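Local coordinates for protein Aster-A (Mus musculus, PDB 6GQF) that carries cholesterol from the plasma membrane to the endoplasmic reticulum without vesicles, here represented by its sterol-binding ASTER (VASt) domain, at residues Y140-I152 with R163-W175. Sequence-based numbering, arbitrary orientation.
Sequences YQDYFYTAHRYCI and RVSSEIRYRKQPW. With HC3 (25-hydroxycholesterol), chain E.
F144-I152 and R163-Y170 run antiparallel (154°, axes 4.7 Å apart) as arms of a β hairpin in the curved sheet of the StAR-like VASt domain. Paired backbone bonds recur at Y145/R169, A147/E167, R149/S165 and C151/R163. The face bearing F144, T146 and H148 lines the sterol pocket, whose other wall includes helix 176-202. There S166 OG is hydrogen-bonded to H148 ND1 at the imidazole edge (2.7 Å), and H148 NE2 to T146 OG1 (2.9 Å); held at both nitrogens, the ring brings NE2 to 3.2 Å from C6 of 25-hydroxycholesterol. On the other face, R169, extended from CG to NE, lays its guanidinium over A147, CZ 3.5 Å from A147 CB, and grips E167 OE2 side-on through NE and NH2. R169 CB makes a CH-pi contact with one face of the Y145 ring. Cutting R169 back to an alanine would probably leave E167 OE2 without its salt-bridge partner and strip the guanidinium cover from A147 CB. Past the strand end, R171 NH1 donates to D142 O from above the carbonyl plane, while K172 CE makes a CH-pi contact over the Y143 ring, 3.5 Å from its centroid and 2° off the normal, and K172 NZ adds a cation-pi contact (4.2 Å to the centroid).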
ATOM      1  N   TYR A 140      -4.242   5.425  19.315  1.00 57.09           N
ATOM      2  CA  TYR A 140      -3.556   4.137  19.409  1.00 55.69           C
ATOM      3  C   TYR A 140      -2.502   3.946  18.317  1.00 53.33           C
ATOM      4  O   TYR A 140      -2.226   2.820  17.911  1.00 56.29           O
ATOM      5  CB  TYR A 140      -4.569   2.987  19.352  1.00 45.17           C
ATOM      6  CG  TYR A 140      -5.708   3.128  20.337  1.00 51.94           C
ATOM      7  CD1 TYR A 140      -5.482   3.034  21.704  1.00 53.89           C
ATOM      8  CD2 TYR A 140      -7.009   3.341  19.902  1.00 50.46           C
ATOM      9  CE1 TYR A 140      -6.515   3.158  22.608  1.00 56.59           C
ATOM     10  CE2 TYR A 140      -8.052   3.464  20.799  1.00 48.47           C
ATOM     11  CZ  TYR A 140      -7.802   3.374  22.153  1.00 60.35           C
ATOM     12  OH  TYR A 140      -8.838   3.496  23.061  1.00 67.80           O
ATOM     13  N   GLN A 141      -1.906   5.041  17.855  1.00 53.28           N
ATOM     14  CA  GLN A 141      -0.885   4.970  16.809  1.00 60.31           C
ATOM     15  C   GLN A 141       0.384   4.257  17.282  1.00 63.61           C
ATOM     16  O   GLN A 141       1.077   3.616  16.489  1.00 59.91           O
ATOM     17  CB  GLN A 141      -0.528   6.371  16.312  1.00 58.51           C
ATOM     18  CG  GLN A 141      -0.070   7.323  17.404  1.00 64.43           C
ATOM     19  CD  GLN A 141       0.309   8.687  16.861  1.00 70.96           C
ATOM     20  OE1 GLN A 141       1.091   8.793  15.920  1.00 74.96           O
ATOM     21  NE2 GLN A 141      -0.254   9.737  17.446  1.00 76.38           N
ATOM     22  N   ASP A 142       0.692   4.376  18.568  1.00 61.51           N
ATOM     23  CA  ASP A 142       1.866   3.718  19.126  1.00 54.26           C
ATOM     24  C   ASP A 142       1.697   2.213  19.159  1.00 53.58           C
ATOM     25  O   ASP A 142       2.677   1.470  19.111  1.00 54.77           O
ATOM     26  CB  ASP A 142       2.145   4.220  20.543  1.00 62.00           C
ATOM     27  CG  ASP A 142       2.891   5.538  20.565  1.00 63.71           C
ATOM     28  OD1 ASP A 142       3.405   5.965  19.506  1.00 60.89           O
ATOM     29  OD2 ASP A 142       2.974   6.140  21.656  1.00 66.57           O
ATOM     30  N   TYR A 143       0.453   1.763  19.254  1.00 54.56           N
ATOM     31  CA  TYR A 143       0.179   0.344  19.433  1.00 57.87           C
ATOM     32  C   TYR A 143       0.549  -0.505  18.216  1.00 52.12           C
ATOM     33  O   TYR A 143       1.025  -1.630  18.371  1.00 48.14           O
ATOM     34  CB  TYR A 143      -1.300   0.131  19.764  1.00 49.95           C
ATOM     35  CG  TYR A 143      -1.640   0.371  21.213  1.00 53.21           C
ATOM     36  CD1 TYR A 143      -1.865   1.653  21.688  1.00 49.23           C
ATOM     37  CD2 TYR A 143      -1.737  -0.687  22.106  1.00 53.02           C
ATOM     38  CE1 TYR A 143      -2.176   1.875  23.010  1.00 54.88           C
ATOM     39  CE2 TYR A 143      -2.047  -0.473  23.431  1.00 55.53           C
ATOM     40  CZ  TYR A 143      -2.267   0.812  23.878  1.00 57.83           C
ATOM     41  OH  TYR A 143      -2.578   1.041  25.200  1.00 68.09           O
ATOM     42  N   PHE A 144       0.342   0.029  17.017  1.00 50.99           N
ATOM     43  CA  PHE A 144       0.422  -0.780  15.807  1.00 47.09           C
ATOM     44  C   PHE A 144       0.891  -0.003  14.588  1.00 43.84           C
ATOM     45  O   PHE A 144       0.899   1.224  14.579  1.00 48.36           O
ATOM     46  CB  PHE A 144      -0.948  -1.401  15.498  1.00 48.99           C
ATOM     47  CG  PHE A 144      -1.933  -0.429  14.885  1.00 52.69           C
ATOM     48  CD1 PHE A 144      -2.543   0.550  15.658  1.00 55.50           C
ATOM     49  CD2 PHE A 144      -2.244  -0.493  13.534  1.00 46.81           C
ATOM     50  CE1 PHE A 144      -3.443   1.446  15.095  1.00 47.17           C
ATOM     51  CE2 PHE A 144      -3.142   0.400  12.971  1.00 47.88           C
ATOM     52  CZ  PHE A 144      -3.740   1.369  13.754  1.00 50.46           C
ATOM     53  N   TYR A 145       1.288  -0.753  13.568  1.00 53.03           N
ATOM     54  CA  TYR A 145       1.513  -0.228  12.227  1.00 50.89           C
ATOM     55  C   TYR A 145       1.190  -1.387  11.280  1.00 44.52           C
ATOM     56  O   TYR A 145       0.897  -2.487  11.747  1.00 47.02           O
ATOM     57  CB  TYR A 145       2.945   0.301  12.055  1.00 56.38           C
ATOM     58  CG  TYR A 145       4.035  -0.754  12.027  1.00 50.68           C
ATOM     59  CD1 TYR A 145       4.510  -1.328  13.198  1.00 47.86           C
ATOM     60  CD2 TYR A 145       4.600  -1.158  10.825  1.00 57.98           C
ATOM     61  CE1 TYR A 145       5.508  -2.286  13.171  1.00 58.45           C
ATOM     62  CE2 TYR A 145       5.595  -2.116  10.788  1.00 63.75           C
ATOM     63  CZ  TYR A 145       6.046  -2.675  11.961  1.00 63.91           C
ATOM     64  OH  TYR A 145       7.039  -3.627  11.914  1.00 75.81           O
ATOM     65  N   THR A 146       1.210  -1.150   9.969  1.00 45.92           N
ATOM     66  CA  THR A 146       0.794  -2.177   9.006  1.00 53.96           C
ATOM     67  C   THR A 146       1.848  -2.416   7.931  1.00 53.43           C
ATOM     68  O   THR A 146       2.614  -1.513   7.589  1.00 48.01           O
ATOM     69  CB  THR A 146      -0.553  -1.812   8.318  1.00 53.56           C
ATOM     70  OG1 THR A 146      -0.400  -0.638   7.504  1.00 52.55           O
ATOM     71  CG2 THR A 146      -1.634  -1.580   9.359  1.00 47.70           C
ATOM     72  N   ALA A 147       1.873  -3.647   7.419  1.00 56.05           N
ATOM     73  CA  ALA A 147       2.786  -4.050   6.352  1.00 54.27           C
ATOM     74  C   ALA A 147       2.011  -4.586   5.151  1.00 53.04           C
ATOM     75  O   ALA A 147       0.952  -5.197   5.304  1.00 50.30           O
ATOM     76  CB  ALA A 147       3.763  -5.097   6.857  1.00 53.77           C
ATOM     77  N   HIS A 148       2.550  -4.343   3.960  1.00 60.20           N
ATOM     78  CA  HIS A 148       1.916  -4.738   2.704  1.00 53.69           C
ATOM     79  C   HIS A 148       2.965  -5.192   1.690  1.00 54.71           C
ATOM     80  O   HIS A 148       4.049  -4.612   1.600  1.00 57.52           O
ATOM     81  CB  HIS A 148       1.099  -3.574   2.141  1.00 56.58           C
ATOM     82  CG  HIS A 148       0.214  -2.926   3.157  1.00 58.51           C
ATOM     83  ND1 HIS A 148      -1.138  -3.168   3.231  1.00 61.85           N
ATOM     84  CD2 HIS A 148       0.500  -2.061   4.159  1.00 61.24           C
ATOM     85  CE1 HIS A 148      -1.651  -2.478   4.232  1.00 56.06           C
ATOM     86  NE2 HIS A 148      -0.678  -1.802   4.816  1.00 51.35           N
ATOM     87  N   ARG A 149       2.633  -6.233   0.931  1.00 67.20           N
ATOM     88  CA  ARG A 149       3.534  -6.788  -0.076  1.00 62.27           C
ATOM     89  C   ARG A 149       2.865  -6.793  -1.448  1.00 56.24           C
ATOM     90  O   ARG A 149       1.804  -7.384  -1.618  1.00 61.05           O
ATOM     91  CB  ARG A 149       3.960  -8.209   0.305  1.00 59.41           C
ATOM     92  CG  ARG A 149       5.158  -8.725  -0.486  1.00 69.07           C
ATOM     93  CD  ARG A 149       5.449 -10.203  -0.234  1.00 73.59           C
ATOM     94  NE  ARG A 149       5.724 -10.508   1.168  1.00 76.45           N
ATOM     95  CZ  ARG A 149       6.889 -10.298   1.777  1.00 77.26           C
ATOM     96  NH1 ARG A 149       7.908  -9.761   1.121  1.00 79.52           N
ATOM     97  NH2 ARG A 149       7.035 -10.620   3.054  1.00 77.62           N
ATOM     98  N   TYR A 150       3.488  -6.122  -2.412  1.00 57.13           N
ATOM     99  CA  TYR A 150       3.045  -6.152  -3.801  1.00 51.72           C
ATOM    100  C   TYR A 150       3.892  -7.154  -4.580  1.00 60.63           C
ATOM    101  O   TYR A 150       5.119  -7.103  -4.513  1.00 58.21           O
ATOM    102  CB  TYR A 150       3.178  -4.781  -4.461  1.00 61.53           C
ATOM    103  CG  TYR A 150       2.410  -3.641  -3.826  1.00 55.54           C
ATOM    104  CD1 TYR A 150       2.831  -3.066  -2.634  1.00 55.50           C
ATOM    105  CD2 TYR A 150       1.296  -3.105  -4.450  1.00 53.62           C
ATOM    106  CE1 TYR A 150       2.144  -2.015  -2.068  1.00 55.09           C
ATOM    107  CE2 TYR A 150       0.605  -2.051  -3.894  1.00 60.12           C
ATOM    108  CZ  TYR A 150       1.035  -1.508  -2.702  1.00 57.29           C
ATOM    109  OH  TYR A 150       0.350  -0.457  -2.144  1.00 57.83           O
ATOM    110  N   CYS A 151       3.242  -8.052  -5.316  1.00 66.38           N
ATOM    111  CA  CYS A 151       3.936  -8.962  -6.228  1.00 64.54           C
ATOM    112  C   CYS A 151       3.487  -8.709  -7.669  1.00 66.38           C
ATOM    113  O   CYS A 151       2.305  -8.839  -7.983  1.00 68.39           O
ATOM    114  CB  CYS A 151       3.671 -10.424  -5.852  1.00 69.09           C
ATOM    115  SG  CYS A 151       4.156 -10.909  -4.176  1.00 92.84           S
ATOM    116  N   ILE A 152       4.431  -8.333  -8.531  1.00 69.73           N
ATOM    117  CA  ILE A 152       4.175  -8.212  -9.968  1.00 69.58           C
ATOM    118  C   ILE A 152       4.931  -9.302 -10.723  1.00 74.07           C
ATOM    119  O   ILE A 152       6.161  -9.337 -10.715  1.00 69.86           O
ATOM    120  CB  ILE A 152       4.585  -6.825 -10.515  1.00 66.53           C
ATOM    121  CG1 ILE A 152       3.642  -5.751  -9.962  1.00 63.90           C
ATOM    122  CG2 ILE A 152       4.563  -6.819 -12.055  1.00 73.26           C
ATOM    123  CD1 ILE A 152       3.914  -4.331 -10.454  1.00 66.99           C
ATOM    124  N   ARG A 163      -0.524  -9.255  -7.161  1.00 64.38           N
ATOM    125  CA  ARG A 163      -0.953  -9.739  -5.850  1.00 65.73           C
ATOM    126  C   ARG A 163      -0.623  -8.718  -4.764  1.00 66.90           C
ATOM    127  O   ARG A 163       0.453  -8.120  -4.768  1.00 66.67           O
ATOM    128  CB  ARG A 163      -0.294 -11.080  -5.517  1.00 61.90           C
ATOM    129  CG  ARG A 163      -0.841 -12.251  -6.296  1.00 72.46           C
ATOM    130  CD  ARG A 163      -0.025 -13.510  -6.050  1.00 80.11           C
ATOM    131  NE  ARG A 163      -0.204 -14.056  -4.704  1.00 84.23           N
ATOM    132  CZ  ARG A 163      -1.191 -14.875  -4.343  1.00 86.97           C
ATOM    133  NH1 ARG A 163      -2.120 -15.245  -5.217  1.00 82.36           N
ATOM    134  NH2 ARG A 163      -1.256 -15.319  -3.096  1.00 79.28           N
ATOM    135  N   VAL A 164      -1.559  -8.519  -3.840  1.00 63.86           N
ATOM    136  CA  VAL A 164      -1.317  -7.677  -2.678  1.00 54.23           C
ATOM    137  C   VAL A 164      -1.868  -8.333  -1.422  1.00 55.22           C
ATOM    138  O   VAL A 164      -3.074  -8.541  -1.287  1.00 58.27           O
ATOM    139  CB  VAL A 164      -1.948  -6.283  -2.832  1.00 62.77           C
ATOM    140  CG1 VAL A 164      -1.593  -5.403  -1.632  1.00 59.72           C
ATOM    141  CG2 VAL A 164      -1.491  -5.628  -4.131  1.00 65.70           C
ATOM    142  N   SER A 165      -0.963  -8.664  -0.510  1.00 60.24           N
ATOM    143  CA  SER A 165      -1.330  -9.167   0.801  1.00 61.94           C
ATOM    144  C   SER A 165      -0.887  -8.154   1.842  1.00 61.77           C
ATOM    145  O   SER A 165       0.027  -7.367   1.600  1.00 57.47           O
ATOM    146  CB  SER A 165      -0.688 -10.527   1.062  1.00 61.86           C
ATOM    147  OG  SER A 165       0.718 -10.439   0.925  1.00 67.02           O
ATOM    148  N   SER A 166      -1.545  -8.174   2.995  1.00 65.09           N
ATOM    149  CA  SER A 166      -1.251  -7.225   4.060  1.00 61.30           C
ATOM    150  C   SER A 166      -1.268  -7.925   5.407  1.00 61.83           C
ATOM    151  O   SER A 166      -1.657  -9.085   5.506  1.00 62.83           O
ATOM    152  CB  SER A 166      -2.261  -6.081   4.042  1.00 56.66           C
ATOM    153  OG  SER A 166      -2.303  -5.513   2.739  1.00 55.44           O
ATOM    154  N   GLU A 167      -0.821  -7.218   6.438  1.00 59.75           N
ATOM    155  CA  GLU A 167      -0.923  -7.721   7.798  1.00 62.75           C
ATOM    156  C   GLU A 167      -0.778  -6.571   8.791  1.00 53.97           C
ATOM    157  O   GLU A 167      -0.174  -5.544   8.487  1.00 50.23           O
ATOM    158  CB  GLU A 167       0.127  -8.811   8.060  1.00 61.02           C
ATOM    159  CG  GLU A 167       1.554  -8.317   8.220  1.00 60.39           C
ATOM    160  CD  GLU A 167       2.543  -9.459   8.434  1.00 76.85           C
ATOM    161  OE1 GLU A 167       2.115 -10.633   8.398  1.00 74.34           O
ATOM    162  OE2 GLU A 167       3.748  -9.182   8.640  1.00 73.92           O
ATOM    163  N   ILE A 168      -1.362  -6.756   9.970  1.00 52.44           N
ATOM    164  CA  ILE A 168      -1.270  -5.787  11.054  1.00 53.47           C
ATOM    165  C   ILE A 168      -0.193  -6.227  12.035  1.00 49.71           C
ATOM    166  O   ILE A 168      -0.139  -7.394  12.423  1.00 55.04           O
ATOM    167  CB  ILE A 168      -2.621  -5.631  11.788  1.00 60.05           C
ATOM    168  CG1 ILE A 168      -3.676  -5.060  10.837  1.00 50.81           C
ATOM    169  CG2 ILE A 168      -2.483  -4.721  12.999  1.00 55.16           C
ATOM    170  CD1 ILE A 168      -5.083  -5.294  11.289  1.00 55.52           C
ATOM    171  N   ARG A 169       0.654  -5.283  12.430  1.00 55.60           N
ATOM    172  CA  ARG A 169       1.776  -5.552  13.326  1.00 54.21           C
ATOM    173  C   ARG A 169       1.693  -4.693  14.587  1.00 53.04           C
ATOM    174  O   ARG A 169       1.708  -3.465  14.518  1.00 48.49           O
ATOM    175  CB  ARG A 169       3.101  -5.298  12.609  1.00 54.14           C
ATOM    176  CG  ARG A 169       3.398  -6.287  11.501  1.00 63.50           C
ATOM    177  CD  ARG A 169       4.761  -6.037  10.884  1.00 63.66           C
ATOM    178  NE  ARG A 169       5.039  -6.996   9.820  1.00 64.71           N
ATOM    179  CZ  ARG A 169       5.991  -6.849   8.905  1.00 63.83           C
ATOM    180  NH1 ARG A 169       6.770  -5.772   8.907  1.00 61.44           N
ATOM    181  NH2 ARG A 169       6.158  -7.783   7.979  1.00 63.88           N
ATOM    182  N   TYR A 170       1.618  -5.359  15.736  1.00 51.69           N
ATOM    183  CA  TYR A 170       1.475  -4.695  17.025  1.00 49.98           C
ATOM    184  C   TYR A 170       2.800  -4.562  17.778  1.00 51.19           C
ATOM    185  O   TYR A 170       3.444  -5.560  18.094  1.00 59.08           O
ATOM    186  CB  TYR A 170       0.470  -5.465  17.884  1.00 53.11           C
ATOM    187  CG  TYR A 170      -0.928  -5.455  17.316  1.00 55.91           C
ATOM    188  CD1 TYR A 170      -1.810  -4.423  17.612  1.00 62.02           C
ATOM    189  CD2 TYR A 170      -1.364  -6.466  16.471  1.00 57.76           C
ATOM    190  CE1 TYR A 170      -3.090  -4.403  17.090  1.00 62.19           C
ATOM    191  CE2 TYR A 170      -2.643  -6.456  15.944  1.00 63.32           C
ATOM    192  CZ  TYR A 170      -3.501  -5.421  16.257  1.00 63.88           C
ATOM    193  OH  TYR A 170      -4.774  -5.405  15.737  1.00 60.39           O
ATOM    194  N   ARG A 171       3.199  -3.329  18.075  1.00 47.95           N
ATOM    195  CA  ARG A 171       4.369  -3.091  18.912  1.00 48.11           C
ATOM    196  C   ARG A 171       4.084  -3.517  20.346  1.00 49.00           C
ATOM    197  O   ARG A 171       4.977  -3.958  21.065  1.00 60.64           O
ATOM    198  CB  ARG A 171       4.772  -1.620  18.876  1.00 47.67           C
ATOM    199  CG  ARG A 171       4.973  -1.064  17.485  1.00 49.21           C
ATOM    200  CD  ARG A 171       5.576   0.314  17.561  1.00 54.28           C
ATOM    201  NE  ARG A 171       5.791   0.899  16.245  1.00 58.83           N
ATOM    202  CZ  ARG A 171       4.905   1.648  15.596  1.00 54.48           C
ATOM    203  NH1 ARG A 171       3.721   1.915  16.129  1.00 51.90           N
ATOM    204  NH2 ARG A 171       5.214   2.131  14.402  1.00 64.60           N
ATOM    205  N   LYS A 172       2.831  -3.360  20.757  1.00 54.51           N
ATOM    206  CA  LYS A 172       2.370  -3.821  22.064  1.00 56.55           C
ATOM    207  C   LYS A 172       0.920  -4.280  21.951  1.00 58.46           C
ATOM    208  O   LYS A 172       0.191  -3.838  21.062  1.00 57.51           O
ATOM    209  CB  LYS A 172       2.511  -2.718  23.117  1.00 59.02           C
ATOM    210  CG  LYS A 172       1.916  -1.382  22.710  1.00 61.40           C
ATOM    211  CD  LYS A 172       2.031  -0.356  23.832  1.00 62.08           C
ATOM    212  CE  LYS A 172       1.438   0.985  23.424  1.00 60.66           C
ATOM    213  NZ  LYS A 172       1.442   1.944  24.555  1.00 70.11           N
ATOM    214  N   GLN A 173       0.509  -5.171  22.848  1.00 61.06           N
ATOM    215  CA  GLN A 173      -0.813  -5.783  22.760  1.00 65.12           C
ATOM    216  C   GLN A 173      -1.862  -4.999  23.547  1.00 62.84           C
ATOM    217  O   GLN A 173      -1.792  -4.930  24.775  1.00 66.74           O
ATOM    218  CB  GLN A 173      -0.764  -7.225  23.266  1.00 64.64           C
ATOM    219  CG  GLN A 173      -0.061  -8.176  22.319  1.00 70.67           C
ATOM    220  CD  GLN A 173      -0.838  -8.421  21.039  1.00 75.34           C
ATOM    221  OE1 GLN A 173      -2.071  -8.383  21.023  1.00 76.85           O
ATOM    222  NE2 GLN A 173      -0.115  -8.676  19.952  1.00 74.05           N
ATOM    223  N   PRO A 174      -2.839  -4.402  22.844  1.00 59.81           N
ATOM    224  CA  PRO A 174      -3.932  -3.734  23.555  1.00 70.48           C
ATOM    225  C   PRO A 174      -4.958  -4.746  24.032  1.00 64.70           C
ATOM    226  O   PRO A 174      -5.061  -5.813  23.430  1.00 65.91           O
ATOM    227  CB  PRO A 174      -4.525  -2.804  22.496  1.00 61.84           C
ATOM    228  CG  PRO A 174      -4.253  -3.482  21.208  1.00 61.58           C
ATOM    229  CD  PRO A 174      -2.990  -4.290  21.381  1.00 64.05           C
ATOM    230  N   TRP A 175      -5.709  -4.429  25.080  1.00 62.63           N
ATOM    231  CA  TRP A 175      -6.691  -5.377  25.587  1.00 67.04           C
ATOM    232  C   TRP A 175      -7.803  -5.581  24.551  1.00 66.73           C
ATOM    233  O   TRP A 175      -7.807  -4.942  23.499  1.00 63.09           O
ATOM    234  CB  TRP A 175      -7.241  -4.930  26.955  1.00 68.40           C
ATOM    235  CG  TRP A 175      -7.908  -3.580  27.035  1.00 78.41           C
ATOM    236  CD1 TRP A 175      -7.347  -2.359  26.777  1.00 80.24           C
ATOM    237  CD2 TRP A 175      -9.254  -3.318  27.454  1.00 84.44           C
ATOM    238  NE1 TRP A 175      -8.267  -1.359  26.992  1.00 78.81           N
ATOM    239  CE2 TRP A 175      -9.445  -1.922  27.408  1.00 77.22           C
ATOM    240  CE3 TRP A 175     -10.321  -4.130  27.855  1.00 79.12           C
ATOM    241  CZ2 TRP A 175     -10.656  -1.323  27.743  1.00 72.07           C
ATOM    242  CZ3 TRP A 175     -11.525  -3.531  28.187  1.00 78.82           C
ATOM    243  CH2 TRP A 175     -11.681  -2.143  28.129  1.00 69.42           C
TER
HETATM  244  C18 HC3 E 601      -6.704   2.565   7.411  1.00 49.78           C
HETATM  245  C13 HC3 E 601      -5.488   3.316   7.965  1.00 52.00           C
HETATM  246  C12 HC3 E 601      -5.428   4.519   7.200  1.00 49.92           C
HETATM  247  C11 HC3 E 601      -5.049   4.273   5.628  1.00 53.20           C
HETATM  248  C9  HC3 E 601      -3.785   3.439   5.447  1.00 50.72           C
HETATM  249  C10 HC3 E 601      -3.404   3.197   3.885  1.00 50.72           C
HETATM  250  C19 HC3 E 601      -4.674   2.857   3.141  1.00 52.35           C
HETATM  251  C1  HC3 E 601      -2.865   4.496   3.286  1.00 56.77           C
HETATM  252  C2  HC3 E 601      -2.423   4.326   1.852  1.00 60.81           C
HETATM  253  C3  HC3 E 601      -1.419   3.232   1.681  1.00 62.50           C
HETATM  254  O1  HC3 E 601      -1.136   3.041   0.294  1.00 67.87           O
HETATM  255  C4  HC3 E 601      -1.913   1.911   2.263  1.00 51.81           C
HETATM  256  C5  HC3 E 601      -2.427   2.105   3.687  1.00 47.09           C
HETATM  257  C6  HC3 E 601      -2.418   0.836   4.742  1.00 50.48           C
HETATM  258  C7  HC3 E 601      -2.645   1.165   6.169  1.00 48.67           C
HETATM  259  C8  HC3 E 601      -3.931   2.146   6.241  1.00 43.38           C
HETATM  260  C14 HC3 E 601      -4.235   2.447   7.687  1.00 43.55           C
HETATM  261  C15 HC3 E 601      -4.310   1.234   8.747  1.00 44.36           C
HETATM  262  C16 HC3 E 601      -5.197   1.916  10.052  1.00 46.18           C
HETATM  263  C17 HC3 E 601      -5.617   3.334   9.617  1.00 44.14           C
HETATM  264  C20 HC3 E 601      -6.923   3.785  10.069  1.00 43.32           C
HETATM  265  C21 HC3 E 601      -6.835   5.326  10.278  1.00 55.56           C
HETATM  266  C22 HC3 E 601      -7.522   3.100  11.346  1.00 54.73           C
HETATM  267  C23 HC3 E 601      -7.631   3.964  12.578  1.00 58.21           C
HETATM  268  C24 HC3 E 601      -7.949   3.009  13.704  1.00 56.13           C
HETATM  269  C25 HC3 E 601      -8.531   3.759  14.877  1.00 69.63           C
HETATM  270  C26 HC3 E 601      -8.692   2.773  16.008  1.00 59.46           C
HETATM  271  C27 HC3 E 601      -7.583   4.867  15.293  1.00 61.87           C
HETATM  272  O2  HC3 E 601      -9.788   4.285  14.518  1.00 76.21           O